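Local structure of cell division control protein Cdc48 (Mycobacterium smegmatis, 5E7P) at residues L42-E54 and R698-A712. The protein probably binds and hydrolyses ATP, as a Cdc48-type member of the AAA ATPase family with two ATPase modules. Sequence-based numbering, arbitrary orientation.
Sequences LHPEVLAALGIRE and RESAMTAMRRSIDAA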
ATOM      1  N   LEU A  42       0.341  18.810  13.198  1.00 45.34           N
ATOM      2  CA  LEU A  42       1.060  19.893  12.540  1.00 46.18           C
ATOM      3  C   LEU A  42       0.110  20.776  11.741  1.00 48.38           C
ATOM      4  O   LEU A  42      -0.883  20.299  11.192  1.00 49.30           O
ATOM      5  CB  LEU A  42       2.135  19.326  11.612  1.00 44.81           C
ATOM      6  CG  LEU A  42       3.267  18.532  12.266  1.00 43.77           C
ATOM      7  CD1 LEU A  42       4.124  17.846  11.214  1.00 40.94           C
ATOM      8  CD2 LEU A  42       4.111  19.448  13.132  1.00 44.39           C
ATOM      9  N   HIS A  43       0.420  22.065  11.681  1.00 49.35           N
ATOM     10  CA  HIS A  43      -0.325  22.992  10.844  1.00 49.34           C
ATOM     11  C   HIS A  43      -0.100  22.618   9.383  1.00 47.26           C
ATOM     12  O   HIS A  43       0.983  22.163   9.018  1.00 45.15           O
ATOM     13  CB  HIS A  43       0.143  24.425  11.102  1.00 52.34           C
ATOM     14  CG  HIS A  43      -0.777  25.472  10.558  1.00 56.97           C
ATOM     15  ND1 HIS A  43      -0.755  25.872   9.240  1.00 58.28           N
ATOM     16  CD2 HIS A  43      -1.748  26.203  11.157  1.00 58.99           C
ATOM     17  CE1 HIS A  43      -1.673  26.803   9.049  1.00 59.39           C
ATOM     18  NE2 HIS A  43      -2.289  27.021  10.196  1.00 60.20           N
ATOM     19  N   PRO A  44      -1.130  22.789   8.542  1.00 48.84           N
ATOM     20  CA  PRO A  44      -1.010  22.476   7.114  1.00 47.85           C
ATOM     21  C   PRO A  44       0.130  23.226   6.425  1.00 47.63           C
ATOM     22  O   PRO A  44       0.714  22.708   5.472  1.00 47.19           O
ATOM     23  CB  PRO A  44      -2.355  22.933   6.548  1.00 47.99           C
ATOM     24  CG  PRO A  44      -3.300  22.779   7.687  1.00 49.57           C
ATOM     25  CD  PRO A  44      -2.515  23.123   8.920  1.00 50.03           C
ATOM     26  N   GLU A  45       0.439  24.429   6.899  1.00 47.17           N
ATOM     27  CA  GLU A  45       1.528  25.207   6.318  1.00 47.92           C
ATOM     28  C   GLU A  45       2.876  24.528   6.553  1.00 44.82           C
ATOM     29  O   GLU A  45       3.779  24.617   5.720  1.00 43.28           O
ATOM     30  CB  GLU A  45       1.545  26.633   6.870  1.00 51.29           C
ATOM     31  CG  GLU A  45       2.594  27.513   6.218  1.00 52.77           C
ATOM     32  CD  GLU A  45       2.485  28.963   6.633  1.00 56.50           C
ATOM     33  OE1 GLU A  45       1.588  29.293   7.438  1.00 59.77           O
ATOM     34  OE2 GLU A  45       3.298  29.773   6.146  1.00 56.25           O
ATOM     35  N   VAL A  46       3.002  23.847   7.687  1.00 42.92           N
ATOM     36  CA  VAL A  46       4.201  23.071   7.983  1.00 42.56           C
ATOM     37  C   VAL A  46       4.317  21.903   7.007  1.00 41.89           C
ATOM     38  O   VAL A  46       5.390  21.640   6.465  1.00 40.26           O
ATOM     39  CB  VAL A  46       4.193  22.540   9.429  1.00 42.23           C
ATOM     40  CG1 VAL A  46       5.410  21.664   9.687  1.00 40.37           C
ATOM     41  CG2 VAL A  46       4.146  23.697  10.412  1.00 43.46           C
ATOM     42  N   LEU A  47       3.200  21.215   6.784  1.00 42.46           N
ATOM     43  CA  LEU A  47       3.149  20.109   5.836  1.00 40.43           C
ATOM     44  C   LEU A  47       3.549  20.576   4.442  1.00 40.15           C
ATOM     45  O   LEU A  47       4.279  19.887   3.730  1.00 40.00           O
ATOM     46  CB  LEU A  47       1.746  19.498   5.798  1.00 40.40           C
ATOM     47  CG  LEU A  47       1.216  18.857   7.081  1.00 41.69           C
ATOM     48  CD1 LEU A  47      -0.203  18.341   6.867  1.00 41.28           C
ATOM     49  CD2 LEU A  47       2.131  17.733   7.545  1.00 41.10           C
ATOM     50  N   ALA A  48       3.069  21.755   4.063  1.00 40.00           N
ATOM     51  CA  ALA A  48       3.395  22.330   2.765  1.00 39.71           C
ATOM     52  C   ALA A  48       4.871  22.732   2.690  1.00 41.64           C
ATOM     53  O   ALA A  48       5.544  22.469   1.694  1.00 43.85           O
ATOM     54  CB  ALA A  48       2.497  23.522   2.478  1.00 38.84           C
ATOM     55  N   ALA A  49       5.368  23.362   3.750  1.00 40.82           N
ATOM     56  CA  ALA A  49       6.756  23.818   3.799  1.00 40.50           C
ATOM     57  C   ALA A  49       7.739  22.652   3.802  1.00 39.84           C
ATOM     58  O   ALA A  49       8.828  22.742   3.234  1.00 42.57           O
ATOM     59  CB  ALA A  49       6.980  24.699   5.023  1.00 40.04           C
ATOM     60  N   LEU A  50       7.349  21.561   4.448  1.00 36.33           N
ATOM     61  CA  LEU A  50       8.197  20.379   4.524  1.00 35.35           C
ATOM     62  C   LEU A  50       8.120  19.530   3.257  1.00 37.91           C
ATOM     63  O   LEU A  50       9.002  18.714   2.992  1.00 38.67           O
ATOM     64  CB  LEU A  50       7.841  19.542   5.751  1.00 34.22           C
ATOM     65  CG  LEU A  50       8.195  20.173   7.098  1.00 36.27           C
ATOM     66  CD1 LEU A  50       7.802  19.241   8.238  1.00 37.35           C
ATOM     67  CD2 LEU A  50       9.683  20.518   7.159  1.00 35.07           C
ATOM     68  N   GLY A  51       7.061  19.723   2.477  1.00 40.84           N
ATOM     69  CA  GLY A  51       6.892  18.998   1.230  1.00 40.75           C
ATOM     70  C   GLY A  51       6.219  17.651   1.411  1.00 40.05           C
ATOM     71  O   GLY A  51       6.449  16.723   0.636  1.00 39.62           O
ATOM     72  N   ILE A  52       5.380  17.545   2.436  1.00 40.04           N
ATOM     73  CA  ILE A  52       4.684  16.298   2.728  1.00 39.43           C
ATOM     74  C   ILE A  52       3.175  16.494   2.803  1.00 41.68           C
ATOM     75  O   ILE A  52       2.688  17.618   2.914  1.00 43.21           O
ATOM     76  CB  ILE A  52       5.152  15.701   4.062  1.00 36.21           C
ATOM     77  CG1 ILE A  52       4.875  16.681   5.202  1.00 34.34           C
ATOM     78  CG2 ILE A  52       6.627  15.339   3.994  1.00 35.28           C
ATOM     79  CD1 ILE A  52       5.338  16.189   6.547  1.00 33.63           C
ATOM     80  N   ARG A  53       2.442  15.388   2.744  1.00 40.81           N
ATOM     81  CA  ARG A  53       0.997  15.416   2.927  1.00 39.73           C
ATOM     82  C   ARG A  53       0.664  14.926   4.326  1.00 38.46           C
ATOM     83  O   ARG A  53       1.553  14.532   5.078  1.00 37.38           O
ATOM     84  CB  ARG A  53       0.305  14.513   1.905  1.00 39.97           C
ATOM     85  CG  ARG A  53       0.530  14.896   0.456  1.00 42.06           C
ATOM     86  CD  ARG A  53      -0.143  13.892  -0.462  1.00 43.81           C
ATOM     87  NE  ARG A  53       0.376  12.544  -0.249  1.00 45.47           N
ATOM     88  CZ  ARG A  53      -0.241  11.429  -0.632  1.00 46.07           C
ATOM     89  NH1 ARG A  53      -1.415  11.492  -1.248  1.00 45.54           N
ATOM     90  NH2 ARG A  53       0.318  10.250  -0.391  1.00 46.16           N
ATOM     91  N   GLU A  54      -0.617  14.944   4.670  1.00 40.94           N
ATOM     92  CA  GLU A  54      -1.070  14.340   5.914  1.00 43.48           C
ATOM     93  C   GLU A  54      -0.780  12.839   5.869  1.00 40.90           C
ATOM     94  O   GLU A  54      -0.731  12.249   4.789  1.00 40.89           O
ATOM     95  CB  GLU A  54      -2.566  14.593   6.105  1.00 47.01           C
ATOM     96  CG  GLU A  54      -3.094  14.219   7.480  1.00 51.39           C
ATOM     97  CD  GLU A  54      -4.605  14.296   7.567  1.00 54.64           C
ATOM     98  OE1 GLU A  54      -5.253  14.495   6.517  1.00 55.24           O
ATOM     99  OE2 GLU A  54      -5.142  14.154   8.687  1.00 56.18           O
ATOM    100  N   ARG A 698       5.313  24.982  -2.032  1.00 38.63           N
ATOM    101  CA  ARG A 698       6.170  24.381  -1.021  1.00 39.00           C
ATOM    102  C   ARG A 698       7.278  25.347  -0.619  1.00 37.48           C
ATOM    103  O   ARG A 698       7.512  25.586   0.567  1.00 37.12           O
ATOM    104  CB  ARG A 698       6.771  23.090  -1.576  1.00 42.51           C
ATOM    105  CG  ARG A 698       7.910  22.494  -0.766  1.00 47.95           C
ATOM    106  CD  ARG A 698       8.663  21.483  -1.624  1.00 52.56           C
ATOM    107  NE  ARG A 698       9.508  20.588  -0.842  1.00 58.49           N
ATOM    108  CZ  ARG A 698      10.767  20.853  -0.509  1.00 63.89           C
ATOM    109  NH1 ARG A 698      11.322  21.997  -0.886  1.00 65.74           N
ATOM    110  NH2 ARG A 698      11.465  19.976   0.205  1.00 64.53           N
ATOM    111  N   GLU A 699       7.948  25.909  -1.618  1.00 35.89           N
ATOM    112  CA  GLU A 699       9.031  26.849  -1.378  1.00 38.54           C
ATOM    113  C   GLU A 699       8.512  28.147  -0.775  1.00 40.56           C
ATOM    114  O   GLU A 699       9.154  28.731   0.097  1.00 42.56           O
ATOM    115  CB  GLU A 699       9.787  27.134  -2.676  1.00 41.20           C
ATOM    116  CG  GLU A 699      11.043  27.958  -2.491  1.00 47.10           C
ATOM    117  CD  GLU A 699      12.075  27.277  -1.604  1.00 52.71           C
ATOM    118  OE1 GLU A 699      12.108  26.025  -1.564  1.00 53.90           O
ATOM    119  OE2 GLU A 699      12.856  27.999  -0.946  1.00 55.69           O
ATOM    120  N   SER A 700       7.348  28.596  -1.239  1.00 40.12           N
ATOM    121  CA  SER A 700       6.740  29.819  -0.723  1.00 40.47           C
ATOM    122  C   SER A 700       6.428  29.687   0.760  1.00 40.67           C
ATOM    123  O   SER A 700       6.759  30.569   1.555  1.00 41.92           O
ATOM    124  CB  SER A 700       5.462  30.166  -1.491  1.00 39.12           C
ATOM    125  OG  SER A 700       5.747  30.516  -2.834  1.00 39.56           O
ATOM    126  N   ALA A 701       5.792  28.579   1.124  1.00 39.24           N
ATOM    127  CA  ALA A 701       5.422  28.327   2.509  1.00 37.72           C
ATOM    128  C   ALA A 701       6.660  28.259   3.394  1.00 38.06           C
ATOM    129  O   ALA A 701       6.672  28.797   4.498  1.00 36.66           O
ATOM    130  CB  ALA A 701       4.611  27.042   2.619  1.00 34.30           C
ATOM    131  N   MET A 702       7.704  27.603   2.895  1.00 39.30           N
ATOM    132  CA  MET A 702       8.956  27.474   3.635  1.00 39.07           C
ATOM    133  C   MET A 702       9.651  28.826   3.784  1.00 41.96           C
ATOM    134  O   MET A 702      10.218  29.132   4.835  1.00 43.75           O
ATOM    135  CB  MET A 702       9.885  26.463   2.955  1.00 38.55           C
ATOM    136  CG  MET A 702      11.255  26.336   3.610  1.00 41.30           C
ATOM    137  SD  MET A 702      11.191  25.735   5.311  1.00 54.21           S
ATOM    138  CE  MET A 702      11.240  23.962   5.065  1.00 27.87           C
ATOM    139  N   THR A 703       9.600  29.633   2.729  1.00 42.52           N
ATOM    140  CA  THR A 703      10.163  30.977   2.764  1.00 45.50           C
ATOM    141  C   THR A 703       9.477  31.819   3.839  1.00 46.35           C
ATOM    142  O   THR A 703      10.121  32.603   4.536  1.00 48.43           O
ATOM    143  CB  THR A 703      10.043  31.676   1.388  1.00 46.39           C
ATOM    144  OG1 THR A 703      10.851  30.988   0.425  1.00 45.70           O
ATOM    145  CG2 THR A 703      10.504  33.120   1.473  1.00 48.48           C
ATOM    146  N   ALA A 704       8.168  31.633   3.982  1.00 44.50           N
ATOM    147  CA  ALA A 704       7.392  32.377   4.968  1.00 44.54           C
ATOM    148  C   ALA A 704       7.652  31.893   6.393  1.00 47.23           C
ATOM    149  O   ALA A 704       7.745  32.697   7.320  1.00 51.00           O
ATOM    150  CB  ALA A 704       5.915  32.297   4.643  1.00 41.39           C
ATOM    151  N   MET A 705       7.761  30.579   6.563  1.00 45.48           N
ATOM    152  CA  MET A 705       8.014  29.996   7.878  1.00 45.55           C
ATOM    153  C   MET A 705       9.380  30.416   8.418  1.00 45.99           C
ATOM    154  O   MET A 705       9.518  30.726   9.602  1.00 44.73           O
ATOM    155  CB  MET A 705       7.918  28.466   7.826  1.00 43.84           C
ATOM    156  CG  MET A 705       6.529  27.931   7.501  1.00 42.00           C
ATOM    157  SD  MET A 705       5.345  28.153   8.842  1.00 52.43           S
ATOM    158  CE  MET A 705       5.949  26.970  10.042  1.00 51.69           C
ATOM    159  N   ARG A 706      10.384  30.428   7.547  1.00 46.56           N
ATOM    160  CA  ARG A 706      11.732  30.823   7.948  1.00 48.31           C
ATOM    161  C   ARG A 706      11.823  32.325   8.217  1.00 50.67           C
ATOM    162  O   ARG A 706      12.536  32.758   9.126  1.00 50.99           O
ATOM    163  CB  ARG A 706      12.764  30.420   6.891  1.00 46.30           C
ATOM    164  CG  ARG A 706      12.925  28.922   6.693  1.00 42.69           C
ATOM    165  CD  ARG A 706      14.226  28.615   5.969  1.00 41.16           C
ATOM    166  NE  ARG A 706      14.300  27.233   5.498  1.00 40.09           N
ATOM    167  CZ  ARG A 706      14.563  26.188   6.276  1.00 38.49           C
ATOM    168  NH1 ARG A 706      14.617  24.972   5.754  1.00 34.25           N
ATOM    169  NH2 ARG A 706      14.768  26.358   7.576  1.00 41.61           N
ATOM    170  N   ARG A 707      11.102  33.112   7.422  1.00 51.62           N
ATOM    171  CA  ARG A 707      11.100  34.564   7.576  1.00 55.06           C
ATOM    172  C   ARG A 707      10.571  34.976   8.945  1.00 58.99           C
ATOM    173  O   ARG A 707      11.263  35.641   9.714  1.00 60.27           O
ATOM    174  CB  ARG A 707      10.276  35.229   6.471  1.00 53.23           C
ATOM    175  CG  ARG A 707      10.127  36.731   6.650  1.00 53.55           C
ATOM    176  CD  ARG A 707       9.313  37.364   5.533  1.00 52.29           C
ATOM    177  NE  ARG A 707       8.076  36.636   5.271  1.00 52.42           N
ATOM    178  CZ  ARG A 707       7.005  36.663   6.058  1.00 53.55           C
ATOM    179  NH1 ARG A 707       7.014  37.378   7.176  1.00 54.55           N
ATOM    180  NH2 ARG A 707       5.925  35.967   5.730  1.00 53.08           N
ATOM    181  N   SER A 708       9.341  34.576   9.244  1.00 62.52           N
ATOM    182  CA  SER A 708       8.755  34.831  10.553  1.00 67.04           C
ATOM    183  C   SER A 708       7.802  33.710  10.943  1.00 69.08           C
ATOM    184  O   SER A 708       6.801  33.475  10.267  1.00 69.40           O
ATOM    185  CB  SER A 708       8.022  36.172  10.567  1.00 69.01           C
ATOM    186  OG  SER A 708       7.436  36.409  11.834  1.00 70.90           O
ATOM    187  N   ILE A 709       8.122  33.020  12.033  1.00 71.33           N
ATOM    188  CA  ILE A 709       7.323  31.894  12.504  1.00 72.59           C
ATOM    189  C   ILE A 709       5.927  32.322  12.961  1.00 73.39           C
ATOM    190  O   ILE A 709       4.933  31.663  12.649  1.00 73.07           O
ATOM    191  CB  ILE A 709       8.048  31.133  13.637  1.00 74.86           C
ATOM    192  CG1 ILE A 709       9.105  30.197  13.049  1.00 74.90           C
ATOM    193  CG2 ILE A 709       7.067  30.331  14.475  1.00 75.34           C
ATOM    194  CD1 ILE A 709       8.527  29.087  12.197  1.00 73.49           C
ATOM    195  N   ASP A 710       5.856  33.434  13.685  1.00 74.66           N
ATOM    196  CA  ASP A 710       4.585  33.919  14.215  1.00 74.73           C
ATOM    197  C   ASP A 710       3.791  34.717  13.183  1.00 72.56           C
ATOM    198  O   ASP A 710       2.585  34.909  13.335  1.00 72.76           O
ATOM    199  CB  ASP A 710       4.814  34.751  15.478  1.00 78.92           C
ATOM    200  CG  ASP A 710       5.498  33.960  16.578  1.00 81.67           C
ATOM    201  OD1 ASP A 710       4.797  33.244  17.325  1.00 82.33           O
ATOM    202  OD2 ASP A 710       6.738  34.052  16.694  1.00 82.65           O
ATOM    203  N   ALA A 711       4.470  35.181  12.140  1.00 70.94           N
ATOM    204  CA  ALA A 711       3.807  35.853  11.028  1.00 68.43           C
ATOM    205  C   ALA A 711       3.875  34.954   9.800  1.00 63.96           C
ATOM    206  O   ALA A 711       4.440  35.325   8.770  1.00 62.03           O
ATOM    207  CB  ALA A 711       4.460  37.196  10.747  1.00 69.09           C
ATOM    208  N   ALA A 712       3.283  33.772   9.924  1.00 62.70           N
ATOM    209  CA  ALA A 712       3.448  32.708   8.941  1.00 62.39           C
ATOM    210  C   ALA A 712       2.837  32.996   7.571  1.00 60.48           C
ATOM    211  O   ALA A 712       3.324  32.487   6.566  1.00 59.67           O
ATOM    212  CB  ALA A 712       2.901  31.403   9.494  1.00 64.26           C
TER
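Ala49 is the bump at the middle of this contact. Its CB enters a shallow hollow on helix 690-707 and rests on the backbone of Met702, 3.7 Å from Met702 CA. Met702 CB and Met705 CG form the sides of the hollow, and Ala701 also borders it. Ala701 fills the return hollow: its CB sits 4.1 Å from Ala48 CB and also touches the backbone of Ala49. Such small residues let the short helix segments approach to 7.3 Å between axes, at an angle of 115°. The contact joins the CDC48 N-terminal domain to the AAA+ lid of the second ATPase module, two parts far apart in sequence. Met702 bends at its second and third torsions, which brings CE over the carbonyl of Ala49 and near Leu50 CD2. Met705 CE meets Val46 CG2 at 3.8 Å, and both methionines also touch Leu22. Glu45 reaches out with CG anti to the backbone N (chi1 -176°) and an extended chain. Glu45 and Met705 lie side by side and point opposite ways. The buried carboxylate of Glu45 lies against Met705 SD on one flank and meets Ala712 with its oxygens, OE2 being 2.7 Å from Ala712 O. Ala704 CB is near OE2. At the other end, the extended Arg698 chain lies along the helix terminus, with NE 3.7 Å from Gly51 CA. Gly51, with positive phi, closes helix 44-50 in a Schellman motif.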